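Local coordinates for inositol-1-monophosphatase (Nostoc sp., PDB 5ZHH), which probably catalyses the hydrolysis of inositol monophosphates to inositol and inorganic phosphate, at residues H65-E70 with W84-L89; A101-I106 with A191-A196; H124-R129 with A136-R141; S146-L151 with G250-N255; P114-I119 with R129-L134. All coordinates share one frame; numbering follows the deposited sequence.

Interaction 1: residues H65-E70 with W84-L89; sequences HSILAE and WAIDPL
A parallel strand pair in the large mixed sheet, with Ile67 beside Trp84 and Leu68 beside Ala85, leads into the Asp-Pro-Leu-Asp signature of the inositol monophosphatase family. The backbone ladder runs from Trp84 N to Ser66 O (2.8 Å), through Leu68 N to Trp84 O (2.6 Å), to Ile86 N and Leu68 O (2.9 Å). Farther on the strands part, and a water takes over: it accepts from Glu70 N and donates to Ile86 O. At the other end, just before the strand, His65 adds a side-chain bond. Its ND1 accepts from Trp84 NE1 at 2.9 Å, the N-H...N angle being 151°. The donor lies in the imidazole plane but the acceptor is tilted 19° from the indole plane; the two rings meet rim to rim, neither over the face of the other. Tyr82 and Phe62 stack on the same imidazole, which helps fix its rotation. Ile67 turns CG1 beside its backbone N (chi1 -54°), and CD1 reaches Trp84 CB at 3.6 Å. Branched Ile67 and the broad indole suit the face they share, because both pack on Ile58 of helix 44-61. On the other face Leu68 and the small Ala85 lie against helix 213-225. Beyond the pairing, Asp87 OD1 accepts from Leu89 N at 3.0 Å, from above the carboxylate plane, forming an Asx turn that bends the chain. Asp87 OD2 lies near Asp90 and Asp215, an acidic cluster consistent with the metal-binding site of this phosphatase family.

Interaction 2: residues A101-I106 with A191-A196; sequences AFCVSI and AALDLA
Cys103 SG meets Ala192 CB at 3.6 Å and Leu193 CG at 3.9 Å, so one sulfur fills the angle between two consecutive side chains of helix 191-199. The thiol stands between the backbone N and the carbonyl carbon of its own residue (chi1 63°), which directs it at the helix. Leu193 forks around this point: CG leans on the cysteine, while CD1 lies against the Ala101-Phe102 peptide, 3.6 Å from Phe102 N. Ser105 adds a lighter touch, its CB 4.0 Å from Ala192 CB. Alanine suits the helix face here because its lone methyl lets the strand approach closely, and leucine bridges the wider distance to the loop ahead of the strand. With an alanine at Leu193, the missing branch would probably open a gap beside Cys103 and leave the Ala101-Phe102 peptide without its apolar cover.

The second shell sets these groups in place. Asp90 OD2 accepts from Ala192 N near the helix start, and Ser190 OG accepts from Leu193 N; Ser105 OG has a weak bond to Trp214 O. Ile119 of strand 113-121 packs against Cys103, Ser105 and Leu193 together. The helix crosses the strand at 77°, with axes 8.9 Å apart, while Val104 and Ile106 on the reverse face of strand 103-110 pack on helix 3-25. Strand 103-110 itself runs between strands 82-90 and 113-121, with a helix on each face.

Interaction 3: residues H124-R129 with A136-R141; sequences HDELFR and ATRNRR
Strands 126-129 and 136-138 run antiparallel at 175°, Arg129 and Thr137 forming a hydrogen-bonded pair (Arg129 N to Thr137 O 2.9 Å, Thr137 N to Arg129 O 2.8 Å) and Phe128 and Arg138 a non-hydrogen-bonded one. Asn139 prolongs the ladder with its amide: OD1 accepts from Leu127 N at 2.8 Å, and ND2 donates to Asp125 O at 3.3 Å, close to both the amide and carbonyl planes. Arg138 CG lies over the Phe128 ring face, 4.0 Å from the centroid and 23° off the normal. Set opposite the backbone N and beside the carbonyl carbon (chi1 173°), CG lets the arginine's methylenes run alongside the ring as apolar cover. Glu126 OE1 is near Arg138 NH1 but forms its salt bridge with Arg202. Across the other face, Arg140 NH1 stands over the Arg129 guanidinium, 3.9 Å from CZ; Arg129 NE is hydrogen-bonded to Thr12 OG1 of helix 3-25, while Glu13 of the second subunit pairs with Arg140 and packs on Arg129, probably easing the closeness of charge. One water joins Leu127 O, Thr137 OG1 and Arg140 N. Asn139, readily taking positive phi, suits the type I' turn from Arg138 to Arg141, which leads from this hairpin into strand 141-142, continuing the antiparallel meander.

Interaction 4: residues S146-L151 with G250-N255; sequences SDTSEL and GSIHDN
Apolar contact comes mostly from Ile252, the residue just before helix 253-261. Its CG1 stands between the backbone N and the carbonyl carbon (chi1 61°), which leaves CG2 to press on the loop, 3.3 Å from Thr148 O and 3.5 Å from Ser149 C. The other branch ends at CD1, 4.3 Å from Leu151 CD1. Leu151 also sends CD2 to the backbone of the first helical turn, 3.8 Å from Asn255 O. A branched isoleucine suits this spot, since one arm meets the loop backbone and the other a leucine methyl. Ser251, small enough to let the two backbones close up, lays CB on the Thr148 carbonyl oxygen at 3.3 Å.

The contact thus sets the loop between strands 141-142 and 156-158 against the N-terminal end of helix 253-261, at the surface of the part of the molecule built on the five-stranded sheet.

Two waters link the segments. One molecule donates to Ser146 O at 2.8 Å and accepts from Ser251 OG at 2.6 Å; another lies between Ser149 O and Ser251 O, though which of them it serves at any moment is uncertain. Asn249 binds both segments directly: ND2 donates to Thr148 O and OD1 accepts from Ile252 N. Asp204 OD1 holds the hydroxyls of Ser146 and Thr148, both in the loop that Ile252 and Ser251 press upon.

Interaction 5: residues P114-I119 with R129-L134; sequences PQVGVI and RGAAGL
Gly117 and Gly130 form the central hydrogen-bonded pair: Gly117 N donates to Gly130 O at 2.8 Å, and Gly130 N to Gly117 O at 2.9 Å. A third backbone bond, Ala132 N to Gln115 O (2.9 Å), ends the ladder. On its other edge strand 113-121 bonds to strand 103-110: Gln115 and Val116 both pair with Leu108 in a classic beta bulge, and Val118 with Ile106. Gln115 satisfies its own neighbour. Its chain bends at chi2 (-74°) so that NE2 donates to Pro114 O at 2.9 Å, from above the carbonyl plane, while OE1 lies 3.3 Å from Ala132 CB. Replacing Gln115 by an alanine is likely to leave the Pro114 carbonyl without this donor and Ala132 CB without the amide beside it. Beyond the pairing, Leu134 N donates to Ala131 O at 2.8 Å, and Gly133, whose positive phi favours glycine, gives its N-H to Glu225. Apolar groups share one face: Val116 CG2 meets Ala131 CB at 4.2 Å, and Val118 lies alongside the aliphatic start of Arg129, CG2 to CG 4.0 Å. Compact beta-branched valines suit this face, where Val118 packs on helix 3-25, and the whole is an antiparallel beta hairpin of strands 113-121 and 126-131.

In the fold
Four of the five contacts belong to the large mixed sheet. Across it, strands 66-69, 82-90, 103-110, 113-121, 126-131 and 135-138 follow in that order, carrying interactions 1, 2, 5 and 3 in turn. Along the chain interaction 1 closes before the others open; interactions 3 and 5 cross each other, sharing Arg129, and both fall between the two segments of interaction 2. Interaction 2 brings a later helix onto the sheet and touches interactions 1, 3 and 5. Interaction 4 lies apart, its centre about 32 Å from that of interaction 1, by the five-stranded sheet. Its segments alternate with those of interaction 2, so the two halves are interwoven, consistent with this family's layered alpha-beta sandwich.

Interaction 1: residues H65-E70 with W84-L89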
# COMPACT_ATOMS: atom_id res chain seq x y z
N HIS A 65 4.49 30.71 18.28
CA HIS A 65 5.77 30.14 17.90
C HIS A 65 6.33 30.85 16.67
O HIS A 65 5.60 31.46 15.89
CB HIS A 65 5.63 28.64 17.60
CG HIS A 65 5.28 27.81 18.79
ND1 HIS A 65 5.35 26.43 18.78
CD2 HIS A 65 4.87 28.15 20.03
CE1 HIS A 65 4.99 25.96 19.96
NE2 HIS A 65 4.69 26.99 20.74
N SER A 66 7.65 30.76 16.49
CA SER A 66 8.31 31.32 15.33
C SER A 66 8.62 30.22 14.32
O SER A 66 8.73 29.04 14.67
CB SER A 66 9.61 32.04 15.72
OG SER A 66 9.34 33.26 16.39
N ILE A 67 8.75 30.61 13.05
CA ILE A 67 8.97 29.69 11.94
C ILE A 67 10.26 30.04 11.21
O ILE A 67 10.55 31.22 10.98
CB ILE A 67 7.79 29.72 10.95
CG1 ILE A 67 6.46 29.48 11.66
CG2 ILE A 67 8.01 28.70 9.84
CD1 ILE A 67 6.38 28.16 12.37
N LEU A 68 11.05 29.01 10.89
CA LEU A 68 12.19 29.12 9.99
C LEU A 68 11.95 28.26 8.75
O LEU A 68 11.71 27.05 8.88
CB LEU A 68 13.50 28.72 10.67
CG LEU A 68 14.74 28.89 9.78
CD1 LEU A 68 14.98 30.36 9.45
CD2 LEU A 68 15.95 28.29 10.47
N ALA A 69 12.04 28.86 7.57
CA ALA A 69 11.90 28.11 6.32
C ALA A 69 12.65 28.84 5.22
O ALA A 69 12.88 30.05 5.29
CB ALA A 69 10.44 27.91 5.93
N GLU A 70 13.03 28.08 4.18
CA GLU A 70 13.82 28.67 3.10
C GLU A 70 13.01 29.71 2.32
O GLU A 70 13.49 30.83 2.10
CB GLU A 70 14.32 27.58 2.15
CG GLU A 70 15.13 28.11 0.97
CD GLU A 70 15.74 27.00 0.14
OE1 GLU A 70 15.20 25.87 0.14
OE2 GLU A 70 16.78 27.25 -0.52
N TRP A 84 10.18 26.63 14.68
CA TRP A 84 9.94 25.49 13.80
C TRP A 84 10.83 25.62 12.57
O TRP A 84 10.87 26.68 11.94
CB TRP A 84 8.47 25.41 13.38
CG TRP A 84 7.54 25.05 14.49
CD1 TRP A 84 6.90 25.91 15.33
CD2 TRP A 84 7.10 23.74 14.85
NE1 TRP A 84 6.11 25.22 16.21
CE2 TRP A 84 6.22 23.88 15.94
CE3 TRP A 84 7.38 22.45 14.38
CZ2 TRP A 84 5.61 22.79 16.56
CZ3 TRP A 84 6.77 21.36 14.99
CH2 TRP A 84 5.89 21.54 16.08
N ALA A 85 11.56 24.56 12.27
CA ALA A 85 12.42 24.49 11.09
C ALA A 85 11.74 23.58 10.08
O ALA A 85 11.68 22.36 10.28
CB ALA A 85 13.82 23.99 11.46
N ILE A 86 11.21 24.18 9.01
CA ILE A 86 10.30 23.53 8.08
C ILE A 86 10.98 23.37 6.72
O ILE A 86 11.43 24.37 6.14
CB ILE A 86 9.01 24.34 7.90
CG1 ILE A 86 8.25 24.47 9.22
CG2 ILE A 86 8.13 23.72 6.84
CD1 ILE A 86 8.19 23.21 9.99
N ASP A 87 11.01 22.15 6.19
CA ASP A 87 11.27 21.96 4.77
C ASP A 87 10.02 21.38 4.12
O ASP A 87 9.71 20.19 4.34
CB ASP A 87 12.47 21.07 4.49
CG ASP A 87 12.97 21.19 3.04
OD1 ASP A 87 12.18 21.62 2.17
OD2 ASP A 87 14.14 20.85 2.77
N PRO A 88 9.27 22.15 3.34
CA PRO A 88 8.04 21.61 2.73
C PRO A 88 8.31 20.58 1.66
O PRO A 88 7.38 19.86 1.27
CB PRO A 88 7.36 22.85 2.14
CG PRO A 88 8.50 23.80 1.87
CD PRO A 88 9.49 23.57 2.98
N LEU A 89 9.54 20.50 1.15
CA LEU A 89 9.88 19.52 0.11
C LEU A 89 11.41 19.39 0.11
O LEU A 89 12.10 20.12 -0.61
CB LEU A 89 9.34 19.94 -1.24
CG LEU A 89 9.64 19.10 -2.49
CD1 LEU A 89 9.55 17.62 -2.20
CD2 LEU A 89 8.68 19.48 -3.61
O HOH W 1 12.65 25.58 3.86

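Interaction 2: residues A101-I106 with A191-A196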
# COMPACT_ATOMS: atom_id res chain seq x y z
N ALA A 101 12.87 9.77 -3.55
CA ALA A 101 13.54 10.07 -2.28
C ALA A 101 13.33 11.56 -2.00
O ALA A 101 14.19 12.40 -2.25
CB ALA A 101 15.03 9.71 -2.30
N PHE A 102 12.14 11.88 -1.50
CA PHE A 102 11.81 13.23 -1.09
C PHE A 102 10.79 13.15 0.04
O PHE A 102 10.14 12.12 0.23
CB PHE A 102 11.27 14.06 -2.28
CG PHE A 102 10.11 13.41 -2.97
CD1 PHE A 102 8.82 13.58 -2.50
CD2 PHE A 102 10.31 12.62 -4.09
CE1 PHE A 102 7.75 12.97 -3.14
CE2 PHE A 102 9.25 12.02 -4.73
CZ PHE A 102 7.97 12.19 -4.25
N CYS A 103 10.66 14.24 0.78
CA CYS A 103 9.86 14.20 2.00
C CYS A 103 9.53 15.61 2.45
O CYS A 103 10.09 16.59 1.95
CB CYS A 103 10.59 13.45 3.11
SG CYS A 103 12.12 14.29 3.60
N VAL A 104 8.62 15.69 3.41
CA VAL A 104 8.37 16.88 4.20
C VAL A 104 9.10 16.69 5.52
O VAL A 104 9.04 15.61 6.12
CB VAL A 104 6.86 17.09 4.43
CG1 VAL A 104 6.59 18.40 5.17
CG2 VAL A 104 6.11 17.06 3.11
N SER A 105 9.82 17.72 5.97
CA SER A 105 10.56 17.67 7.23
C SER A 105 10.06 18.80 8.12
O SER A 105 10.10 19.97 7.71
CB SER A 105 12.07 17.78 7.00
OG SER A 105 12.79 17.71 8.22
N ILE A 106 9.60 18.46 9.32
CA ILE A 106 9.06 19.43 10.27
C ILE A 106 9.74 19.21 11.61
O ILE A 106 9.47 18.22 12.29
CB ILE A 106 7.54 19.30 10.41
CG1 ILE A 106 6.86 19.52 9.06
CG2 ILE A 106 7.01 20.28 11.45
CD1 ILE A 106 5.36 19.34 9.09
N ALA A 191 18.60 14.81 2.50
CA ALA A 191 19.29 14.78 3.78
C ALA A 191 18.36 14.36 4.92
O ALA A 191 18.78 13.64 5.84
CB ALA A 191 19.92 16.15 4.07
N ALA A 192 17.10 14.80 4.89
CA ALA A 192 16.17 14.41 5.95
C ALA A 192 15.93 12.91 5.93
O ALA A 192 15.96 12.25 6.98
CB ALA A 192 14.85 15.17 5.81
N LEU A 193 15.72 12.34 4.74
CA LEU A 193 15.55 10.89 4.65
C LEU A 193 16.83 10.16 5.01
O LEU A 193 16.77 9.05 5.56
CB LEU A 193 15.08 10.48 3.25
CG LEU A 193 13.59 10.77 3.01
CD1 LEU A 193 13.18 10.41 1.58
CD2 LEU A 193 12.72 10.02 4.02
N ASP A 194 17.99 10.73 4.70
CA ASP A 194 19.24 10.10 5.11
C ASP A 194 19.30 9.98 6.63
O ASP A 194 19.64 8.92 7.16
CB ASP A 194 20.44 10.87 4.58
CG ASP A 194 20.57 10.77 3.06
OD1 ASP A 194 19.99 9.83 2.47
OD2 ASP A 194 21.28 11.61 2.46
N LEU A 195 18.92 11.04 7.35
CA LEU A 195 18.88 10.98 8.81
C LEU A 195 17.87 9.94 9.29
O LEU A 195 18.15 9.17 10.22
CB LEU A 195 18.53 12.36 9.37
CG LEU A 195 19.72 13.33 9.29
CD1 LEU A 195 19.24 14.77 9.33
CD2 LEU A 195 20.66 13.06 10.44
N ALA A 196 16.69 9.90 8.66
CA ALA A 196 15.69 8.89 9.00
C ALA A 196 16.21 7.48 8.75
O ALA A 196 15.86 6.55 9.48
CB ALA A 196 14.41 9.14 8.20

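Interaction 3: residues H124-R129 with A136-R141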
# COMPACT_ATOMS: atom_id res chain seq x y z
N HIS A 124 6.55 6.58 -0.59
CA HIS A 124 6.58 5.26 0.04
C HIS A 124 5.70 5.18 1.27
O HIS A 124 5.62 4.12 1.90
CB HIS A 124 8.02 4.91 0.43
CG HIS A 124 8.95 4.85 -0.74
ND1 HIS A 124 10.10 5.61 -0.81
CD2 HIS A 124 8.90 4.13 -1.88
CE1 HIS A 124 10.72 5.35 -1.95
NE2 HIS A 124 10.02 4.46 -2.62
N ASP A 125 5.06 6.29 1.64
CA ASP A 125 4.21 6.38 2.83
C ASP A 125 4.96 5.89 4.07
O ASP A 125 4.54 4.96 4.77
CB ASP A 125 2.91 5.60 2.61
CG ASP A 125 1.90 5.86 3.70
OD1 ASP A 125 1.88 6.99 4.23
OD2 ASP A 125 1.14 4.94 4.05
N GLU A 126 6.09 6.53 4.34
CA GLU A 126 6.87 6.25 5.54
C GLU A 126 6.90 7.49 6.42
O GLU A 126 7.41 8.53 6.01
CB GLU A 126 8.29 5.80 5.17
CG GLU A 126 8.31 4.42 4.53
CD GLU A 126 9.70 3.83 4.44
OE1 GLU A 126 9.81 2.59 4.53
OE2 GLU A 126 10.66 4.61 4.32
N LEU A 127 6.35 7.35 7.62
CA LEU A 127 6.17 8.45 8.56
C LEU A 127 7.13 8.24 9.74
O LEU A 127 6.93 7.32 10.54
CB LEU A 127 4.72 8.50 9.03
CG LEU A 127 4.36 9.52 10.11
CD1 LEU A 127 4.59 10.91 9.57
CD2 LEU A 127 2.89 9.33 10.55
N PHE A 128 8.17 9.07 9.82
CA PHE A 128 9.13 8.99 10.91
C PHE A 128 8.79 10.05 11.95
O PHE A 128 8.58 11.22 11.60
CB PHE A 128 10.56 9.19 10.40
CG PHE A 128 11.00 8.14 9.40
CD1 PHE A 128 10.74 8.30 8.04
CD2 PHE A 128 11.68 7.01 9.82
CE1 PHE A 128 11.14 7.33 7.12
CE2 PHE A 128 12.10 6.04 8.91
CZ PHE A 128 11.82 6.20 7.56
N ARG A 129 8.75 9.65 13.21
CA ARG A 129 8.33 10.56 14.28
C ARG A 129 9.21 10.37 15.49
O ARG A 129 9.52 9.24 15.88
CB ARG A 129 6.85 10.33 14.65
CG ARG A 129 5.87 10.81 13.58
CD ARG A 129 4.50 10.17 13.75
NE ARG A 129 3.85 10.48 15.03
CZ ARG A 129 3.78 9.63 16.04
NH1 ARG A 129 4.33 8.43 15.93
NH2 ARG A 129 3.15 9.97 17.17
N ALA A 136 11.30 7.04 19.12
CA ALA A 136 11.33 7.20 17.68
C ALA A 136 10.56 6.06 17.03
O ALA A 136 10.69 4.90 17.44
CB ALA A 136 12.78 7.23 17.16
N THR A 137 9.77 6.41 16.02
CA THR A 137 8.95 5.43 15.33
C THR A 137 8.97 5.70 13.83
O THR A 137 9.20 6.82 13.38
CB THR A 137 7.47 5.47 15.78
OG1 THR A 137 6.95 6.79 15.57
CG2 THR A 137 7.33 5.08 17.24
N ARG A 138 8.70 4.64 13.08
CA ARG A 138 8.32 4.73 11.68
C ARG A 138 6.98 4.03 11.50
O ARG A 138 6.81 2.88 11.94
CB ARG A 138 9.38 4.16 10.75
CG ARG A 138 8.93 4.09 9.30
CD ARG A 138 9.94 3.32 8.46
NE ARG A 138 10.25 2.02 9.04
CZ ARG A 138 9.58 0.90 8.79
NH1 ARG A 138 8.53 0.92 7.99
NH2 ARG A 138 9.94 -0.23 9.38
N ASN A 139 6.03 4.72 10.89
CA ASN A 139 4.65 4.25 10.78
C ASN A 139 4.13 3.76 12.13
O ASN A 139 3.44 2.74 12.23
CB ASN A 139 4.52 3.18 9.69
CG ASN A 139 4.77 3.76 8.30
OD1 ASN A 139 4.90 4.98 8.14
ND2 ASN A 139 4.84 2.90 7.29
N ARG A 140 4.46 4.53 13.18
CA ARG A 140 3.95 4.35 14.53
C ARG A 140 4.41 3.03 15.17
O ARG A 140 3.78 2.52 16.10
CB ARG A 140 2.42 4.49 14.56
CG ARG A 140 1.97 5.83 13.94
CD ARG A 140 0.45 6.05 13.96
NE ARG A 140 0.08 7.26 13.21
CZ ARG A 140 -0.07 8.46 13.75
NH1 ARG A 140 0.10 8.64 15.06
NH2 ARG A 140 -0.41 9.50 12.99
N ARG A 141 5.54 2.50 14.72
CA ARG A 141 6.16 1.37 15.39
C ARG A 141 7.61 1.73 15.70
O ARG A 141 8.24 2.43 14.91
CB ARG A 141 6.08 0.10 14.53
CG ARG A 141 4.65 -0.28 14.16
CD ARG A 141 4.55 -1.62 13.46
NE ARG A 141 5.21 -1.58 12.16
CZ ARG A 141 4.66 -1.09 11.05
NH1 ARG A 141 3.40 -0.64 11.04
NH2 ARG A 141 5.38 -1.09 9.92
O HOH W 2 5.80 6.99 13.08
O HOH W 3 7.31 8.24 17.78

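Interaction 4: residues S146-L151 with G250-N255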
# COMPACT_ATOMS: atom_id res chain seq x y z
N SER A 146 21.29 0.84 14.10
CA SER A 146 21.96 -0.44 13.90
C SER A 146 23.01 -0.69 14.99
O SER A 146 23.38 0.20 15.76
CB SER A 146 22.62 -0.47 12.53
OG SER A 146 23.71 0.43 12.50
N ASP A 147 23.53 -1.92 15.01
CA ASP A 147 24.55 -2.32 15.96
C ASP A 147 25.93 -2.32 15.34
O ASP A 147 26.90 -2.64 16.03
CB ASP A 147 24.26 -3.71 16.53
CG ASP A 147 23.06 -3.73 17.46
OD1 ASP A 147 22.91 -2.77 18.25
OD2 ASP A 147 22.27 -4.71 17.41
N THR A 148 26.04 -1.96 14.06
CA THR A 148 27.31 -2.01 13.36
C THR A 148 28.38 -1.23 14.12
O THR A 148 28.19 -0.06 14.47
CB THR A 148 27.16 -1.43 11.95
OG1 THR A 148 26.04 -2.05 11.30
CG2 THR A 148 28.42 -1.67 11.14
N SER A 149 29.51 -1.89 14.38
CA SER A 149 30.59 -1.31 15.15
C SER A 149 31.88 -1.13 14.36
O SER A 149 32.76 -0.39 14.82
CB SER A 149 30.88 -2.16 16.40
OG SER A 149 31.16 -3.51 16.08
N GLU A 150 32.05 -1.81 13.22
CA GLU A 150 33.25 -1.71 12.41
C GLU A 150 32.97 -0.89 11.16
O GLU A 150 31.97 -1.14 10.47
CB GLU A 150 33.76 -3.10 12.01
CG GLU A 150 34.10 -3.99 13.19
CD GLU A 150 34.45 -5.39 12.75
OE1 GLU A 150 35.24 -5.54 11.80
OE2 GLU A 150 33.89 -6.35 13.33
N LEU A 151 33.86 0.05 10.85
CA LEU A 151 33.69 0.87 9.66
C LEU A 151 33.70 0.01 8.40
O LEU A 151 32.91 0.24 7.47
CB LEU A 151 34.77 1.94 9.61
CG LEU A 151 34.50 3.25 8.87
CD1 LEU A 151 33.16 3.84 9.25
CD2 LEU A 151 35.63 4.24 9.18
N GLY A 250 26.10 5.71 16.61
CA GLY A 250 26.74 5.84 17.90
C GLY A 250 27.92 4.90 18.08
O GLY A 250 28.89 5.24 18.76
N SER A 251 27.81 3.69 17.53
CA SER A 251 28.89 2.71 17.67
C SER A 251 30.04 2.95 16.70
O SER A 251 31.20 2.69 17.06
CB SER A 251 28.33 1.29 17.50
OG SER A 251 27.25 1.08 18.40
N ILE A 252 29.78 3.43 15.48
CA ILE A 252 30.87 3.76 14.56
C ILE A 252 31.21 5.25 14.60
O ILE A 252 32.00 5.72 13.78
CB ILE A 252 30.59 3.33 13.11
CG1 ILE A 252 29.34 4.03 12.55
CG2 ILE A 252 30.50 1.81 12.99
CD1 ILE A 252 29.28 4.00 11.03
N HIS A 253 30.63 6.00 15.53
CA HIS A 253 30.78 7.46 15.50
C HIS A 253 32.25 7.87 15.58
O HIS A 253 32.72 8.69 14.79
CB HIS A 253 29.99 8.10 16.64
CG HIS A 253 29.63 9.53 16.37
ND1 HIS A 253 28.48 9.89 15.71
CD2 HIS A 253 30.31 10.68 16.60
CE1 HIS A 253 28.45 11.21 15.58
NE2 HIS A 253 29.55 11.71 16.10
N ASP A 254 32.99 7.30 16.55
CA ASP A 254 34.39 7.67 16.70
C ASP A 254 35.21 7.23 15.50
O ASP A 254 36.16 7.93 15.10
CB ASP A 254 34.96 7.07 17.99
CG ASP A 254 34.84 5.56 18.04
OD1 ASP A 254 33.95 5.00 17.36
OD2 ASP A 254 35.63 4.92 18.78
N ASN A 255 34.89 6.08 14.92
CA ASN A 255 35.64 5.59 13.77
C ASN A 255 35.40 6.46 12.55
O ASN A 255 36.33 6.81 11.82
CB ASN A 255 35.25 4.14 13.46
CG ASN A 255 35.49 3.20 14.63
OD1 ASN A 255 34.61 2.42 14.99
ND2 ASN A 255 36.68 3.26 15.22
O HOH W 4 24.74 1.42 17.87
O HOH W 5 33.28 0.45 17.37

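Interaction 5: residues P114-I119 with R129-L134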
# COMPACT_ATOMS: atom_id res chain seq x y z
N PRO A 114 17.08 20.81 18.86
CA PRO A 114 16.04 19.96 18.25
C PRO A 114 15.36 19.08 19.29
O PRO A 114 16.02 18.32 20.01
CB PRO A 114 16.82 19.13 17.23
CG PRO A 114 18.08 19.92 16.95
CD PRO A 114 18.41 20.59 18.26
N GLN A 115 14.03 19.17 19.36
CA GLN A 115 13.27 18.41 20.35
C GLN A 115 12.07 17.67 19.80
O GLN A 115 11.59 16.74 20.46
CB GLN A 115 12.79 19.35 21.47
CG GLN A 115 13.90 19.89 22.36
CD GLN A 115 14.45 18.84 23.32
OE1 GLN A 115 13.94 18.67 24.43
NE2 GLN A 115 15.50 18.15 22.90
N VAL A 116 11.53 18.06 18.64
CA VAL A 116 10.42 17.36 18.00
C VAL A 116 10.73 17.24 16.52
O VAL A 116 11.15 18.21 15.89
CB VAL A 116 9.08 18.08 18.20
CG1 VAL A 116 7.96 17.31 17.51
CG2 VAL A 116 8.77 18.26 19.68
N GLY A 117 10.49 16.05 15.97
CA GLY A 117 10.76 15.86 14.56
C GLY A 117 9.79 14.92 13.86
O GLY A 117 9.48 13.84 14.38
N VAL A 118 9.30 15.34 12.70
CA VAL A 118 8.49 14.49 11.84
C VAL A 118 9.05 14.58 10.43
O VAL A 118 9.26 15.68 9.91
CB VAL A 118 7.00 14.87 11.85
CG1 VAL A 118 6.24 13.96 10.92
CG2 VAL A 118 6.43 14.75 13.27
N ILE A 119 9.28 13.42 9.82
CA ILE A 119 9.75 13.32 8.44
C ILE A 119 8.83 12.35 7.72
O ILE A 119 8.68 11.20 8.15
CB ILE A 119 11.21 12.85 8.36
CG1 ILE A 119 12.11 13.88 9.05
CG2 ILE A 119 11.65 12.63 6.92
CD1 ILE A 119 13.52 13.36 9.35
N ARG A 129 8.75 9.65 13.21
CA ARG A 129 8.33 10.56 14.28
C ARG A 129 9.21 10.37 15.49
O ARG A 129 9.52 9.24 15.88
CB ARG A 129 6.85 10.33 14.65
CG ARG A 129 5.87 10.81 13.58
CD ARG A 129 4.50 10.17 13.75
NE ARG A 129 3.85 10.48 15.03
CZ ARG A 129 3.78 9.63 16.04
NH1 ARG A 129 4.33 8.43 15.93
NH2 ARG A 129 3.15 9.97 17.17
N GLY A 130 9.62 11.48 16.09
CA GLY A 130 10.43 11.43 17.30
C GLY A 130 10.28 12.70 18.09
O GLY A 130 10.06 13.78 17.54
N ALA A 131 10.41 12.57 19.41
CA ALA A 131 10.41 13.72 20.30
C ALA A 131 11.20 13.35 21.55
O ALA A 131 11.21 12.19 21.97
CB ALA A 131 8.99 14.16 20.67
N ALA A 132 11.85 14.35 22.15
CA ALA A 132 12.70 14.12 23.31
C ALA A 132 11.95 13.36 24.40
O ALA A 132 10.88 13.77 24.85
CB ALA A 132 13.20 15.46 23.86
N GLY A 133 12.51 12.21 24.79
CA GLY A 133 11.93 11.39 25.83
C GLY A 133 10.73 10.58 25.42
O GLY A 133 10.22 9.81 26.24
N LEU A 134 10.25 10.71 24.18
CA LEU A 134 9.06 10.01 23.73
C LEU A 134 9.34 8.88 22.76
O LEU A 134 8.41 8.15 22.41
CB LEU A 134 8.08 11.00 23.08
CG LEU A 134 7.59 12.11 24.01
CD1 LEU A 134 6.55 12.96 23.31
CD2 LEU A 134 7.05 11.53 25.31